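Thermosome subunit (Methanococcoides burtonii, PDB 3AQ1) probably binds and hydrolyses ATP to help unfolded proteins fold, as a group II chaperonin of the TCP-1 family. Local coordinates at residues 67-70 / 71-75; 411-414 / 415-419. All blocks are in the same frame, centred on the assembly; numbering follows the deposited sequence.

Contact 1: 67-70 / 71-75; sequences KGVH and STIIS
H70 and the residues just after it make the turn by which the chain leaves a loop and enters helix 71-92. H70 occupies the N-cap position. Its carbonyl O accepts two weak bonds from the first turn. The one from I74 N, at 3.4 Å, is nearly straight at 163°. The other, from I73 N at 3.1 Å, is more bent at 130°. Two residues earlier, G68 has a positive phi, where a CB would be jammed against the carbonyl O of K67, so glycine suits this place.

The H70 side chain folds back over the turn. With CG anti to the backbone N (chi1 175°), the imidazole lies alongside T72 and lays one face over the backbone, so that T72 N sits 3.4 Å above the plane, over the ring centre. V69 works on the buried side: its CG1 meets I74 CG1 at 3.8 Å, the two side chains meeting at a slant, and comes within 4.2 Å of I73 CG2. I74 also lies against A61, L64 and I65 of helix 45-65 and L467 of helix 449-467, so a branched aliphatic suits its buried place. Cut back to an alanine, position I74 would probably leave V69 CG1 without its nearest apolar partner across the turn and open a gap towards A61 and L64. Within the helix, S75 OG donates to S71 O, one turn back, at 3.3 Å, which satisfies a buried hydroxyl.

The whole is a helix N-terminus closing a helix-loop-helix connection, in the largely helical equatorial domain of a chaperonin.

Contact 2: 411-414 / 415-419; sequences IDIM and VELRS
I413 and L417, four residues apart, lie side by side on one flank of an ordinary alpha-helix, residues 410-422, in the equatorial domain of the chaperonin fold.

The backbone bonds come first. Each carbonyl of 411-414 accepts the N-H four residues ahead: V415 N to I411 O at 3.0 Å, E416 N to D412 O at 3.2 Å, and both L417 N to I413 O and R418 N to M414 O at 2.8 Å. The unbroken i to i+4 ladder satisfies these polar groups and sets the side chains one turn apart.

Apolar packing follows the ladder. I413 CG2 reaches L417 CD1 at 3.6 Å. The two point the same way into the protein, I413 against A403 and L417 against P399 and V437, so bulky aliphatic residues suit both places. M414 borders this ridge; its chain, bent at chi2 (-45°) and chi3 (-60°), brings SD to 4.2 Å from L417 CD1, while its side chain also rests on P399 and V400 of helix 397-405. On the exposed side, I411 CG2 and V415 CG2 meet more loosely at 4.3 Å.

Of the charged residues, E416 lies on V437 of strand 437-439, whereas R418, extended from CG to NE, carries its guanidinium away from the helix to a salt bridge with E396; the long chain of an arginine suits this reach. At its root the same side chain lies against the backbone, with CG 3.4 Å from M414 O.

Both contacts are local, partly buried and in the equatorial domain, yet they share no helix: their centres lie 31 Å apart and their nearest atoms about 17 Å apart. Contact 1 sits where a helix starts; its backbone bonds are weak and converge on one carbonyl, and a ring rests on the first turn. Contact 2 lies within a helix, where the bonds form a regular ladder and side chains sort by flank. In each, aliphatic residues make the buried side, V69 with I74, the latter against helices 45-65 and 449-467, and I413 with L417 against helix 397-405. The outer sides differ: an aromatic imidazole in 67-75, the acid D412 and the arginine R418, paired with E396 outside the contact, in 411-419.

Contact 1: 67-70 / 71-75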
loop_
_atom_site.group_PDB
_atom_site.type_symbol
_atom_site.label_atom_id
_atom_site.label_comp_id
_atom_site.label_asym_id
_atom_site.label_seq_id
_atom_site.Cartn_x
_atom_site.Cartn_y
_atom_site.Cartn_z
ATOM N N LYS A 67 14.906 5.897 41.845
ATOM C CA LYS A 67 16.345 6.086 42.055
ATOM C C LYS A 67 16.725 7.561 42.100
ATOM O O LYS A 67 17.904 7.892 42.234
ATOM C CB LYS A 67 17.171 5.398 40.962
ATOM C CG LYS A 67 17.572 3.960 41.265
ATOM C CD LYS A 67 18.702 3.492 40.343
ATOM C CE LYS A 67 19.913 4.414 40.458
ATOM N NZ LYS A 67 21.104 3.906 39.721
ATOM N N GLY A 68 15.739 8.445 41.956
ATOM C CA GLY A 68 15.976 9.873 42.101
ATOM C C GLY A 68 15.863 10.765 40.872
ATOM O O GLY A 68 15.632 11.976 41.003
ATOM N N VAL A 69 16.032 10.192 39.680
ATOM C CA VAL A 69 15.990 10.983 38.447
ATOM C C VAL A 69 14.614 11.608 38.239
ATOM O O VAL A 69 13.609 10.895 38.241
ATOM C CB VAL A 69 16.313 10.133 37.198
ATOM C CG1 VAL A 69 16.320 11.012 35.961
ATOM C CG2 VAL A 69 17.647 9.410 37.352
ATOM N N HIS A 70 14.570 12.930 38.052
ATOM C CA HIS A 70 13.298 13.623 37.817
ATOM C C HIS A 70 12.570 13.139 36.550
ATOM O O HIS A 70 13.175 12.941 35.493
ATOM C CB HIS A 70 13.471 15.151 37.807
ATOM C CG HIS A 70 12.220 15.902 37.448
ATOM N ND1 HIS A 70 11.019 15.709 38.098
ATOM C CD2 HIS A 70 11.989 16.853 36.511
ATOM C CE1 HIS A 70 10.101 16.501 37.573
ATOM N NE2 HIS A 70 10.664 17.207 36.609
ATOM N N SER A 71 11.261 12.959 36.686
ATOM C CA SER A 71 10.407 12.421 35.635
ATOM C C SER A 71 10.478 13.172 34.304
ATOM O O SER A 71 10.285 12.590 33.239
ATOM C CB SER A 71 8.962 12.387 36.127
ATOM O OG SER A 71 8.063 12.583 35.059
ATOM N N THR A 72 10.749 14.467 34.362
ATOM C CA THR A 72 10.730 15.289 33.163
ATOM C C THR A 72 12.019 15.175 32.349
ATOM O O THR A 72 12.007 15.322 31.127
ATOM C CB THR A 72 10.413 16.736 33.529
ATOM O OG1 THR A 72 9.001 16.841 33.749
ATOM C CG2 THR A 72 10.830 17.684 32.426
ATOM N N ILE A 73 13.117 14.890 33.039
ATOM C CA ILE A 73 14.415 14.643 32.413
ATOM C C ILE A 73 14.387 13.353 31.601
ATOM O O ILE A 73 14.915 13.297 30.490
ATOM C CB ILE A 73 15.545 14.543 33.474
ATOM C CG1 ILE A 73 15.886 15.926 34.037
ATOM C CG2 ILE A 73 16.787 13.899 32.890
ATOM C CD1 ILE A 73 16.870 15.901 35.210
ATOM N N ILE A 74 13.769 12.319 32.169
ATOM C CA ILE A 74 13.596 11.038 31.486
ATOM C C ILE A 74 12.876 11.221 30.158
ATOM O O ILE A 74 13.296 10.667 29.149
ATOM C CB ILE A 74 12.805 10.030 32.346
ATOM C CG1 ILE A 74 13.590 9.684 33.612
ATOM C CG2 ILE A 74 12.510 8.761 31.558
ATOM C CD1 ILE A 74 12.786 8.940 34.644
ATOM N N SER A 75 11.800 12.004 30.167
ATOM C CA SER A 75 11.029 12.284 28.958
ATOM C C SER A 75 11.872 12.887 27.841
ATOM O O SER A 75 11.794 12.438 26.695
ATOM C CB SER A 75 9.870 13.223 29.265
ATOM O OG SER A 75 9.023 12.662 30.239
#

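Contact 2: 411-414 / 415-419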
loop_
_atom_site.group_PDB
_atom_site.type_symbol
_atom_site.label_atom_id
_atom_site.label_comp_id
_atom_site.label_asym_id
_atom_site.label_seq_id
_atom_site.Cartn_x
_atom_site.Cartn_y
_atom_site.Cartn_z
ATOM N N ILE A 411 18.828 -15.896 26.234
ATOM C CA ILE A 411 20.233 -15.641 26.535
ATOM C C ILE A 411 21.112 -16.142 25.396
ATOM O O ILE A 411 22.016 -15.449 24.934
ATOM C CB ILE A 411 20.660 -16.321 27.842
ATOM C CG1 ILE A 411 19.769 -15.860 28.996
ATOM C CG2 ILE A 411 22.118 -16.016 28.147
ATOM C CD1 ILE A 411 19.599 -14.355 29.039
ATOM N N ASP A 412 20.839 -17.354 24.943
ATOM C CA ASP A 412 21.571 -17.929 23.829
ATOM C C ASP A 412 21.504 -17.044 22.593
ATOM O O ASP A 412 22.529 -16.773 21.963
ATOM C CB ASP A 412 21.025 -19.319 23.497
ATOM C CG ASP A 412 21.764 -20.418 24.222
ATOM O OD1 ASP A 412 22.452 -20.101 25.212
ATOM O OD2 ASP A 412 21.662 -21.592 23.799
ATOM N N ILE A 413 20.295 -16.605 22.250
ATOM C CA ILE A 413 20.068 -15.796 21.056
ATOM C C ILE A 413 20.688 -14.403 21.158
ATOM O O ILE A 413 21.249 -13.903 20.180
ATOM C CB ILE A 413 18.568 -15.623 20.756
ATOM C CG1 ILE A 413 17.885 -16.985 20.570
ATOM C CG2 ILE A 413 18.374 -14.713 19.550
ATOM C CD1 ILE A 413 18.433 -17.765 19.432
ATOM N N MET A 414 20.580 -13.785 22.334
ATOM C CA MET A 414 21.108 -12.438 22.555
ATOM C C MET A 414 22.633 -12.398 22.527
ATOM O O MET A 414 23.238 -11.464 21.989
ATOM C CB MET A 414 20.578 -11.831 23.864
ATOM C CG MET A 414 19.117 -11.373 23.800
ATOM S SD MET A 414 18.701 -10.431 22.309
ATOM C CE MET A 414 19.831 -9.044 22.439
ATOM N N VAL A 415 23.257 -13.409 23.117
ATOM C CA VAL A 415 24.700 -13.531 23.049
ATOM C C VAL A 415 25.105 -13.572 21.588
ATOM O O VAL A 415 25.943 -12.801 21.135
ATOM C CB VAL A 415 25.168 -14.800 23.783
ATOM C CG1 VAL A 415 26.588 -15.200 23.370
ATOM C CG2 VAL A 415 25.045 -14.597 25.291
ATOM N N GLU A 416 24.468 -14.458 20.841
ATOM C CA GLU A 416 24.810 -14.648 19.447
ATOM C C GLU A 416 24.490 -13.402 18.605
ATOM O O GLU A 416 25.244 -13.070 17.689
ATOM C CB GLU A 416 24.128 -15.912 18.912
ATOM C CG GLU A 416 24.322 -16.171 17.434
ATOM C CD GLU A 416 25.779 -16.382 17.077
ATOM O OE1 GLU A 416 26.606 -16.446 18.015
ATOM O OE2 GLU A 416 26.095 -16.481 15.866
ATOM N N LEU A 417 23.397 -12.703 18.917
ATOM C CA LEU A 417 23.079 -11.469 18.187
ATOM C C LEU A 417 24.082 -10.358 18.486
ATOM O O LEU A 417 24.522 -9.648 17.578
ATOM C CB LEU A 417 21.644 -10.985 18.434
ATOM C CG LEU A 417 20.562 -11.850 17.779
ATOM C CD1 LEU A 417 19.175 -11.431 18.207
ATOM C CD2 LEU A 417 20.688 -11.865 16.261
ATOM N N ARG A 418 24.456 -10.216 19.752
ATOM C CA ARG A 418 25.446 -9.212 20.121
ATOM C C ARG A 418 26.790 -9.491 19.489
ATOM O O ARG A 418 27.448 -8.576 19.003
ATOM C CB ARG A 418 25.580 -9.092 21.634
ATOM C CG ARG A 418 24.444 -8.303 22.248
ATOM C CD ARG A 418 24.801 -7.830 23.611
ATOM N NE ARG A 418 23.724 -7.061 24.211
ATOM C CZ ARG A 418 23.827 -6.452 25.385
ATOM N NH1 ARG A 418 24.966 -6.530 26.066
ATOM N NH2 ARG A 418 22.802 -5.768 25.875
ATOM N N SER A 419 27.196 -10.755 19.495
ATOM C CA SER A 419 28.468 -11.134 18.908
ATOM C C SER A 419 28.467 -10.729 17.440
ATOM O O SER A 419 29.305 -9.948 16.998
ATOM C CB SER A 419 28.701 -12.637 19.059
ATOM O OG SER A 419 29.737 -13.087 18.198
#